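Local coordinates for protein pectate lyase 47 (Bacillus sp. TS-47, PDB 1VBL) that probably cleaves pectate by beta-elimination with the help of bound calcium, as a thermostable, secreted member of polysaccharide lyase family 1, at residues E96-T101 against T219-P224; K120-R125 against L169-E174; R215-Y220 against F225-G230. All blocks are in the same frame, centred on the assembly; numbering follows the deposited sequence.

Contact 1 of 3, residues E96-T101 against T219-P224; sequences EYDPAT and TYFGRP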
loop_
_atom_site.group_PDB
_atom_site.type_symbol
_atom_site.label_atom_id
_atom_site.label_comp_id
_atom_site.label_asym_id
_atom_site.label_seq_id
_atom_site.Cartn_x
_atom_site.Cartn_y
_atom_site.Cartn_z
ATOM N N GLU A 96 -14.873 28.494 3.789
ATOM C CA GLU A 96 -16.204 27.913 3.682
ATOM C C GLU A 96 -16.468 26.689 4.558
ATOM O O GLU A 96 -17.527 26.587 5.180
ATOM C CB GLU A 96 -16.483 27.541 2.222
ATOM C CG GLU A 96 -17.875 26.971 1.958
ATOM C CD GLU A 96 -18.961 28.034 1.973
ATOM O OE1 GLU A 96 -20.151 27.683 1.799
ATOM O OE2 GLU A 96 -18.628 29.222 2.151
ATOM N N TYR A 97 -15.505 25.776 4.623
ATOM C CA TYR A 97 -15.707 24.539 5.364
ATOM C C TYR A 97 -15.009 24.338 6.706
ATOM O O TYR A 97 -15.078 23.248 7.276
ATOM C CB TYR A 97 -15.391 23.365 4.434
ATOM C CG TYR A 97 -16.215 23.402 3.168
ATOM C CD1 TYR A 97 -17.600 23.227 3.212
ATOM C CD2 TYR A 97 -15.621 23.651 1.929
ATOM C CE1 TYR A 97 -18.374 23.300 2.055
ATOM C CE2 TYR A 97 -16.386 23.724 0.763
ATOM C CZ TYR A 97 -17.761 23.547 0.834
ATOM O OH TYR A 97 -18.528 23.605 -0.310
ATOM N N ASP A 98 -14.348 25.373 7.212
ATOM C CA ASP A 98 -13.678 25.276 8.503
ATOM C C ASP A 98 -14.692 24.739 9.517
ATOM O O ASP A 98 -15.829 25.211 9.573
ATOM C CB ASP A 98 -13.196 26.660 8.949
ATOM C CG ASP A 98 -12.275 26.599 10.155
ATOM O OD1 ASP A 98 -12.594 25.876 11.122
ATOM O OD2 ASP A 98 -11.232 27.282 10.136
ATOM N N PRO A 99 -14.298 23.742 10.327
ATOM C CA PRO A 99 -15.206 23.164 11.327
ATOM C C PRO A 99 -15.778 24.243 12.239
ATOM O O PRO A 99 -16.901 24.129 12.737
ATOM C CB PRO A 99 -14.305 22.202 12.102
ATOM C CG PRO A 99 -13.275 21.812 11.102
ATOM C CD PRO A 99 -12.969 23.107 10.394
ATOM N N ALA A 100 -14.991 25.292 12.448
ATOM C CA ALA A 100 -15.389 26.397 13.311
ATOM C C ALA A 100 -16.568 27.197 12.767
ATOM O O ALA A 100 -17.165 27.988 13.494
ATOM C CB ALA A 100 -14.203 27.321 13.553
ATOM N N THR A 101 -16.910 27.013 11.498
ATOM C CA THR A 101 -18.037 27.752 10.945
ATOM C C THR A 101 -18.990 26.872 10.153
ATOM O O THR A 101 -20.179 27.171 10.045
ATOM C CB THR A 101 -17.567 28.928 10.062
ATOM O OG1 THR A 101 -18.710 29.682 9.640
ATOM C CG2 THR A 101 -16.815 28.425 8.840
ATOM N N THR A 219 -0.743 22.056 8.303
ATOM C CA THR A 219 -1.965 21.768 9.032
ATOM C C THR A 219 -3.053 22.774 8.669
ATOM O O THR A 219 -2.779 23.961 8.488
ATOM C CB THR A 219 -1.717 21.832 10.555
ATOM O OG1 THR A 219 -0.768 20.825 10.926
ATOM C CG2 THR A 219 -3.011 21.611 11.323
ATOM N N TYR A 220 -4.279 22.280 8.544
ATOM C CA TYR A 220 -5.431 23.118 8.234
ATOM C C TYR A 220 -6.608 22.602 9.042
ATOM O O TYR A 220 -6.771 21.390 9.208
ATOM C CB TYR A 220 -5.765 23.073 6.739
ATOM C CG TYR A 220 -4.697 23.686 5.865
ATOM C CD1 TYR A 220 -3.772 22.885 5.196
ATOM C CD2 TYR A 220 -4.587 25.072 5.736
ATOM C CE1 TYR A 220 -2.762 23.450 4.419
ATOM C CE2 TYR A 220 -3.583 25.647 4.965
ATOM C CZ TYR A 220 -2.674 24.831 4.309
ATOM O OH TYR A 220 -1.682 25.394 3.540
ATOM N N PHE A 221 -7.426 23.520 9.548
ATOM C CA PHE A 221 -8.578 23.143 10.359
ATOM C C PHE A 221 -8.085 22.433 11.613
ATOM O O PHE A 221 -8.819 21.665 12.234
ATOM C CB PHE A 221 -9.508 22.211 9.578
ATOM C CG PHE A 221 -10.180 22.857 8.398
ATOM C CD1 PHE A 221 -10.940 22.093 7.520
ATOM C CD2 PHE A 221 -10.070 24.228 8.171
ATOM C CE1 PHE A 221 -11.582 22.678 6.432
ATOM C CE2 PHE A 221 -10.708 24.825 7.086
ATOM C CZ PHE A 221 -11.467 24.048 6.214
ATOM N N GLY A 222 -6.833 22.690 11.978
ATOM C CA GLY A 222 -6.267 22.065 13.159
ATOM C C GLY A 222 -6.002 20.580 12.989
ATOM O O GLY A 222 -5.836 19.863 13.976
ATOM N N ARG A 223 -5.972 20.117 11.740
ATOM C CA ARG A 223 -5.719 18.711 11.443
ATOM C C ARG A 223 -4.585 18.590 10.425
ATOM O O ARG A 223 -4.414 19.455 9.567
ATOM C CB ARG A 223 -6.976 18.043 10.868
ATOM C CG ARG A 223 -8.238 18.208 11.704
ATOM C CD ARG A 223 -8.026 17.730 13.126
ATOM N NE ARG A 223 -7.583 16.343 13.177
ATOM C CZ ARG A 223 -6.661 15.893 14.023
ATOM N NH1 ARG A 223 -6.089 16.727 14.882
ATOM N NH2 ARG A 223 -6.311 14.614 14.010
ATOM N N PRO A 224 -3.786 17.516 10.515
ATOM C CA PRO A 224 -2.694 17.364 9.549
ATOM C C PRO A 224 -3.251 17.292 8.129
ATOM O O PRO A 224 -4.240 16.605 7.874
ATOM C CB PRO A 224 -2.014 16.065 9.993
ATOM C CG PRO A 224 -3.123 15.306 10.665
ATOM C CD PRO A 224 -3.833 16.379 11.449
#

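Contact 2 of 3, residues K120-R125 against L169-E174; sequences KKQKDR and LDYFPE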
loop_
_atom_site.group_PDB
_atom_site.type_symbol
_atom_site.label_atom_id
_atom_site.label_comp_id
_atom_site.label_asym_id
_atom_site.label_seq_id
_atom_site.Cartn_x
_atom_site.Cartn_y
_atom_site.Cartn_z
ATOM N N LYS A 120 -10.554 15.083 -9.852
ATOM C CA LYS A 120 -10.737 14.160 -10.967
ATOM C C LYS A 120 -9.708 14.396 -12.067
ATOM O O LYS A 120 -9.214 13.449 -12.679
ATOM C CB LYS A 120 -12.143 14.286 -11.557
ATOM C CG LYS A 120 -12.362 13.377 -12.754
ATOM C CD LYS A 120 -13.734 13.569 -13.374
ATOM C CE LYS A 120 -13.874 12.734 -14.640
ATOM N NZ LYS A 120 -13.570 11.298 -14.384
ATOM N N LYS A 121 -9.386 15.660 -12.326
ATOM C CA LYS A 121 -8.412 15.972 -13.363
ATOM C C LYS A 121 -7.033 15.424 -12.993
ATOM O O LYS A 121 -6.309 14.911 -13.847
ATOM C CB LYS A 121 -8.329 17.488 -13.598
ATOM C CG LYS A 121 -7.485 17.853 -14.813
ATOM C CD LYS A 121 -7.555 19.339 -15.150
ATOM C CE LYS A 121 -6.612 19.674 -16.296
ATOM N NZ LYS A 121 -6.632 21.118 -16.666
ATOM N N GLN A 122 -6.663 15.524 -11.723
ATOM C CA GLN A 122 -5.362 15.001 -11.321
ATOM C C GLN A 122 -5.399 13.476 -11.345
ATOM O O GLN A 122 -4.461 12.830 -11.814
ATOM C CB GLN A 122 -4.973 15.497 -9.927
ATOM C CG GLN A 122 -3.684 14.860 -9.408
ATOM C CD GLN A 122 -3.099 15.584 -8.209
ATOM O OE1 GLN A 122 -3.823 15.998 -7.305
ATOM N NE2 GLN A 122 -1.776 15.725 -8.189
ATOM N N LYS A 123 -6.493 12.906 -10.853
ATOM C CA LYS A 123 -6.653 11.457 -10.822
ATOM C C LYS A 123 -6.523 10.853 -12.219
ATOM O O LYS A 123 -5.754 9.911 -12.431
ATOM C CB LYS A 123 -8.018 11.095 -10.222
ATOM C CG LYS A 123 -8.280 9.601 -10.074
ATOM C CD LYS A 123 -9.140 9.053 -11.198
ATOM C CE LYS A 123 -10.505 9.739 -11.236
ATOM N NZ LYS A 123 -11.170 9.749 -9.897
ATOM N N ASP A 124 -7.272 11.400 -13.172
ATOM C CA ASP A 124 -7.234 10.898 -14.539
ATOM C C ASP A 124 -5.847 10.987 -15.176
ATOM O O ASP A 124 -5.565 10.282 -16.142
ATOM C CB ASP A 124 -8.250 11.643 -15.417
ATOM C CG ASP A 124 -9.690 11.293 -15.073
ATOM O OD1 ASP A 124 -9.919 10.261 -14.407
ATOM O OD2 ASP A 124 -10.598 12.047 -15.481
ATOM N N ARG A 125 -4.978 11.840 -14.640
ATOM C CA ARG A 125 -3.637 11.983 -15.202
ATOM C C ARG A 125 -2.523 11.209 -14.500
ATOM O O ARG A 125 -1.654 10.644 -15.168
ATOM C CB ARG A 125 -3.232 13.462 -15.264
ATOM C CG ARG A 125 -1.775 13.696 -15.685
ATOM C CD ARG A 125 -1.536 15.142 -16.123
ATOM N NE ARG A 125 -2.268 15.454 -17.349
ATOM C CZ ARG A 125 -1.832 15.189 -18.578
ATOM N NH1 ARG A 125 -0.653 14.611 -18.765
ATOM N NH2 ARG A 125 -2.591 15.480 -19.624
ATOM N N LEU A 169 1.034 12.717 -4.175
ATOM C CA LEU A 169 0.424 13.771 -3.380
ATOM C C LEU A 169 -0.910 14.150 -4.014
ATOM O O LEU A 169 -0.981 14.404 -5.218
ATOM C CB LEU A 169 1.345 14.992 -3.355
ATOM C CG LEU A 169 1.819 15.586 -2.026
ATOM C CD1 LEU A 169 2.362 14.507 -1.114
ATOM C CD2 LEU A 169 2.886 16.627 -2.314
ATOM N N ASP A 170 -1.964 14.169 -3.204
ATOM C CA ASP A 170 -3.297 14.546 -3.668
ATOM C C ASP A 170 -3.384 16.057 -3.427
ATOM O O ASP A 170 -3.419 16.497 -2.278
ATOM C CB ASP A 170 -4.367 13.829 -2.837
ATOM C CG ASP A 170 -5.772 14.030 -3.386
ATOM O OD1 ASP A 170 -6.044 15.101 -3.971
ATOM O OD2 ASP A 170 -6.610 13.117 -3.219
ATOM N N TYR A 171 -3.414 16.842 -4.500
ATOM C CA TYR A 171 -3.472 18.302 -4.374
ATOM C C TYR A 171 -4.814 18.838 -3.893
ATOM O O TYR A 171 -4.922 20.007 -3.501
ATOM C CB TYR A 171 -3.147 18.976 -5.710
ATOM C CG TYR A 171 -1.736 18.777 -6.217
ATOM C CD1 TYR A 171 -0.660 18.674 -5.336
ATOM C CD2 TYR A 171 -1.469 18.761 -7.583
ATOM C CE1 TYR A 171 0.649 18.566 -5.807
ATOM C CE2 TYR A 171 -0.167 18.657 -8.064
ATOM C CZ TYR A 171 0.886 18.561 -7.172
ATOM O OH TYR A 171 2.172 18.474 -7.647
ATOM N N PHE A 172 -5.838 17.995 -3.926
ATOM C CA PHE A 172 -7.167 18.426 -3.514
ATOM C C PHE A 172 -7.823 17.437 -2.565
ATOM O O PHE A 172 -8.853 16.845 -2.881
ATOM C CB PHE A 172 -8.028 18.637 -4.757
ATOM C CG PHE A 172 -7.383 19.530 -5.777
ATOM C CD1 PHE A 172 -7.369 20.911 -5.603
ATOM C CD2 PHE A 172 -6.719 18.984 -6.871
ATOM C CE1 PHE A 172 -6.697 21.738 -6.501
ATOM C CE2 PHE A 172 -6.043 19.803 -7.775
ATOM C CZ PHE A 172 -6.031 21.183 -7.588
ATOM N N PRO A 173 -7.228 17.251 -1.376
ATOM C CA PRO A 173 -7.754 16.329 -0.368
ATOM C C PRO A 173 -9.163 16.734 0.031
ATOM O O PRO A 173 -9.502 17.917 0.044
ATOM C CB PRO A 173 -6.787 16.496 0.803
ATOM C CG PRO A 173 -5.527 16.966 0.161
ATOM C CD PRO A 173 -6.029 17.940 -0.872
ATOM N N GLU A 174 -9.973 15.741 0.365
ATOM C CA GLU A 174 -11.340 15.970 0.791
ATOM C C GLU A 174 -11.366 16.193 2.301
ATOM O O GLU A 174 -10.692 15.487 3.050
ATOM C CB GLU A 174 -12.188 14.749 0.439
ATOM C CG GLU A 174 -13.523 14.670 1.145
ATOM C CD GLU A 174 -14.133 13.285 1.045
ATOM O OE1 GLU A 174 -14.471 12.860 -0.078
ATOM O OE2 GLU A 174 -14.265 12.615 2.091
HETATM O O HOH W 1 -6.410 15.321 -6.719
#

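Contact 3 of 3, residues R215-Y220 against F225-G230; sequences RSLGTY and FQQHDG. With CA (calcium ion), chain B.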
loop_
_atom_site.group_PDB
_atom_site.type_symbol
_atom_site.label_atom_id
_atom_site.label_comp_id
_atom_site.label_asym_id
_atom_site.label_seq_id
_atom_site.Cartn_x
_atom_site.Cartn_y
_atom_site.Cartn_z
ATOM N N ARG A 215 4.909 15.687 7.553
ATOM C CA ARG A 215 5.356 16.758 8.437
ATOM C C ARG A 215 5.566 18.075 7.700
ATOM O O ARG A 215 5.457 19.151 8.288
ATOM C CB ARG A 215 6.658 16.334 9.122
ATOM C CG ARG A 215 6.563 14.971 9.802
ATOM C CD ARG A 215 6.265 13.845 8.795
ATOM N NE ARG A 215 5.490 12.761 9.395
ATOM C CZ ARG A 215 4.321 12.928 10.009
ATOM N NH1 ARG A 215 3.782 14.137 10.109
ATOM N NH2 ARG A 215 3.687 11.887 10.523
ATOM N N SER A 216 5.863 17.985 6.410
ATOM C CA SER A 216 6.103 19.166 5.595
ATOM C C SER A 216 4.849 19.653 4.875
ATOM O O SER A 216 4.881 20.687 4.207
ATOM C CB SER A 216 7.179 18.866 4.554
ATOM O OG SER A 216 6.705 17.928 3.599
ATOM N N LEU A 217 3.753 18.911 5.010
ATOM C CA LEU A 217 2.504 19.260 4.341
ATOM C C LEU A 217 1.679 20.324 5.062
ATOM O O LEU A 217 0.767 20.910 4.479
ATOM C CB LEU A 217 1.655 18.001 4.127
ATOM C CG LEU A 217 2.358 16.859 3.386
ATOM C CD1 LEU A 217 1.379 15.709 3.158
ATOM C CD2 LEU A 217 2.910 17.369 2.059
ATOM N N GLY A 218 1.988 20.564 6.330
ATOM C CA GLY A 218 1.263 21.576 7.073
ATOM C C GLY A 218 0.016 21.097 7.787
ATOM O O GLY A 218 -0.264 19.899 7.871
ATOM N N THR A 219 -0.743 22.056 8.303
ATOM C CA THR A 219 -1.965 21.768 9.032
ATOM C C THR A 219 -3.053 22.774 8.669
ATOM O O THR A 219 -2.779 23.961 8.488
ATOM C CB THR A 219 -1.717 21.832 10.555
ATOM O OG1 THR A 219 -0.768 20.825 10.926
ATOM C CG2 THR A 219 -3.011 21.611 11.323
ATOM N N TYR A 220 -4.279 22.280 8.544
ATOM C CA TYR A 220 -5.431 23.118 8.234
ATOM C C TYR A 220 -6.608 22.602 9.042
ATOM O O TYR A 220 -6.771 21.390 9.208
ATOM C CB TYR A 220 -5.765 23.073 6.739
ATOM C CG TYR A 220 -4.697 23.686 5.865
ATOM C CD1 TYR A 220 -3.772 22.885 5.196
ATOM C CD2 TYR A 220 -4.587 25.072 5.736
ATOM C CE1 TYR A 220 -2.762 23.450 4.419
ATOM C CE2 TYR A 220 -3.583 25.647 4.965
ATOM C CZ TYR A 220 -2.674 24.831 4.309
ATOM O OH TYR A 220 -1.682 25.394 3.540
ATOM N N PHE A 225 -2.620 18.020 7.214
ATOM C CA PHE A 225 -3.058 18.054 5.824
ATOM C C PHE A 225 -2.578 16.782 5.128
ATOM O O PHE A 225 -1.540 16.771 4.464
ATOM C CB PHE A 225 -2.489 19.297 5.139
ATOM C CG PHE A 225 -3.211 19.682 3.883
ATOM C CD1 PHE A 225 -4.600 19.794 3.869
ATOM C CD2 PHE A 225 -2.505 19.953 2.717
ATOM C CE1 PHE A 225 -5.276 20.171 2.708
ATOM C CE2 PHE A 225 -3.169 20.329 1.554
ATOM C CZ PHE A 225 -4.559 20.438 1.551
ATOM N N GLN A 226 -3.352 15.715 5.297
ATOM C CA GLN A 226 -3.032 14.408 4.734
ATOM C C GLN A 226 -3.251 14.309 3.227
ATOM O O GLN A 226 -4.343 13.990 2.755
ATOM C CB GLN A 226 -3.835 13.335 5.481
ATOM C CG GLN A 226 -3.511 13.317 6.972
ATOM C CD GLN A 226 -4.350 12.345 7.782
ATOM O OE1 GLN A 226 -4.117 12.172 8.979
ATOM N NE2 GLN A 226 -5.329 11.712 7.143
ATOM N N GLN A 227 -2.188 14.584 2.479
ATOM C CA GLN A 227 -2.232 14.536 1.025
ATOM C C GLN A 227 -1.835 13.169 0.475
ATOM O O GLN A 227 -1.871 12.942 -0.737
ATOM C CB GLN A 227 -1.322 15.619 0.447
ATOM C CG GLN A 227 -1.840 17.030 0.686
ATOM C CD GLN A 227 -0.972 18.079 0.022
ATOM O OE1 GLN A 227 0.039 18.511 0.576
ATOM N NE2 GLN A 227 -1.356 18.478 -1.182
ATOM N N HIS A 228 -1.444 12.264 1.368
ATOM C CA HIS A 228 -1.072 10.911 0.965
ATOM C C HIS A 228 -2.192 9.968 1.358
ATOM O O HIS A 228 -3.035 10.302 2.189
ATOM C CB HIS A 228 0.184 10.421 1.697
ATOM C CG HIS A 228 1.424 11.194 1.383
ATOM N ND1 HIS A 228 2.043 12.009 2.305
ATOM C CD2 HIS A 228 2.180 11.246 0.263
ATOM C CE1 HIS A 228 3.130 12.531 1.765
ATOM N NE2 HIS A 228 3.236 12.085 0.528
ATOM N N ASP A 229 -2.210 8.791 0.752
ATOM C CA ASP A 229 -3.182 7.797 1.147
ATOM C C ASP A 229 -2.398 6.507 1.347
ATOM O O ASP A 229 -1.429 6.497 2.103
ATOM C CB ASP A 229 -4.296 7.624 0.119
ATOM C CG ASP A 229 -5.516 6.935 0.718
ATOM O OD1 ASP A 229 -5.865 7.235 1.880
ATOM O OD2 ASP A 229 -6.133 6.104 0.039
ATOM N N GLY A 230 -2.776 5.432 0.669
ATOM C CA GLY A 230 -2.056 4.186 0.870
ATOM C C GLY A 230 -0.785 4.008 0.059
ATOM O O GLY A 230 -0.578 4.661 -0.966
HETATM CA CA CA B . -6.400 3.802 -1.108
HETATM O O HOH W 2 0.710 21.235 1.764
HETATM O O HOH W 3 -7.172 5.650 -2.415
HETATM O O HOH W 4 -7.765 1.814 -2.128
HETATM O O HOH W 5 -8.293 4.050 0.528
#

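Contact 1 of 3, residues E96-T101 against T219-P224
A tight beta-hairpin, strands 219-220 and 223-224 joined by a type I' turn, carries Phe221 in its turn and lays that ring against Asp98 and Pro99, where helix 90-97 gives way to helix 99-102. Two backbone-near carbons sit over one face of the ring. Asp98 CA stands 3.6 Å from the Phe221 centroid and Pro99 CD 3.8 Å from it, each a CH-pi contact about 25° off the ring normal. The ring reaches them because CG lies anti to its own carbonyl carbon (chi1 -67°). At the far end of the ring, Phe221 CZ lies 3.6 Å from Tyr97 C.

The carboxylate of Asp98 slides past the ring rim, its plane tilted 41° from that of the ring, and does its polar work elsewhere. As N-cap of helix 99-102, Asp98 OD1 accepts from Ala100 N at 2.8 Å, with the hydrogen nearly in line. Trp175 and Trp185 also pack against Phe221. No hydrogen bond crosses between the segments, so the hairpin and the helix junction are matched by shape and dispersion, aided by C-H groups that their neighbouring backbone nitrogens are likely to polarise toward the ring.

Contact 2 of 3, residues K120-R125 against L169-E174
Gln122 leaves helix 110-126 to meet Tyr171 and its neighbours, showing how a single amide can tie a helix to an irregular loop. Its CB is directed at the loop, and the side chain (chi1 174°, the chain extended beyond CG) carries the amide to the loop. CD comes first to the ring, 3.6 Å from Tyr171 CD2. From there the two ends of the amide part company. OE1 takes two hydrogens. One comes from Tyr171 N at 3.0 Å, in the carbonyl plane and on a lone pair, with an N-H...O angle of 162°. The other comes from a water lying 2.7 Å from Gln122 OE1. NE2 rides over one face of the Tyr171 ring, only 3.1 Å from Tyr171 CD2, with amide and ring planes 31° apart. This close fit, together with the bond to the backbone, fixes the rotation of the amide.

The same water donates to Asp170 OD1 at 2.8 Å, linking the helix to a second point of the loop. The phenol of Tyr171 is held separately, by Asn70, while Asp170 OD2 accepts from Glu188 N. Asp170 OD1 in addition receives Phe172 N at 2.9 Å, closing an Asx turn, in which the aspartate side chain accepts from the backbone N two residues on; it shapes the loop that leads from strand 164-166 to strand 174-176 of the parallel beta-helix.

Contact 3 of 3, residues R215-Y220 against F225-G230
Phe225 and Leu217 give up the most surface here, with Tyr220 third. With CG anti to its backbone nitrogen (chi1 -161°), the Phe225 ring presents a face to Tyr220, which arrives edge first. The T-shaped pair has centroids 4.8 Å apart and planes at 74°. At its closest, Tyr220 CD1 lies 3.5 Å from Phe225 CD1. Trp185 makes a further edge-to-face contact with the Phe225 ring. With a serine at Phe225, the edge of Tyr220 would probably lose the aromatic face it leans on, and a gap is likely to open between Tyr220 and Trp185.

One backbone bond crosses the contact: Phe225 N donates to Gly218 O at 3.1 Å and almost straight (172°), although it stands tilted out of the carbonyl plane. This bond continues the pairing of the 219-220/223-224 hairpin one step beyond its strands, an excursion from the parallel beta-helix characteristic of pectate lyases. Gly218 itself has backbone angles that a side chain would strain.

Leu217 points at the loop 225-228, its two branches going to different partners. CD1 reaches Phe225 O at 3.4 Å and approaches the imidazole of His228, whose ND1 is bonded to Asp214; CD2 lies 3.4 Å from Gln227 OE1. A water donates to Leu217 O and to Gln227 OE1, while Gln227 NE2 is spent on Asp170 O. Two residues past Gln227, Asp229 OD2 binds the calcium ion at 2.6 Å, sharing it with Asp190, Asp233 and three waters.

In the fold
Contacts 1 and 3 share Thr219 and Tyr220, with centres 13 Å apart: the turn of one hairpin serves contact 1, and its base opens into contact 3. Contact 2 is nested within the chain loop that contact 1 closes, yet the two do not touch, their nearest atoms being about 8 Å apart. Contacts 2 and 3 do meet, through a probable hydrogen bond from Asp170 N to Gln227 O (2.8 Å) and the packing of Pro173 CD on Phe225 CZ (3.8 Å). Contact 3 alone supplies a calcium ligand; the Asp170 side chain of contact 2 stays about 10 Å from the ion, and contact 1 lies away from the metal site.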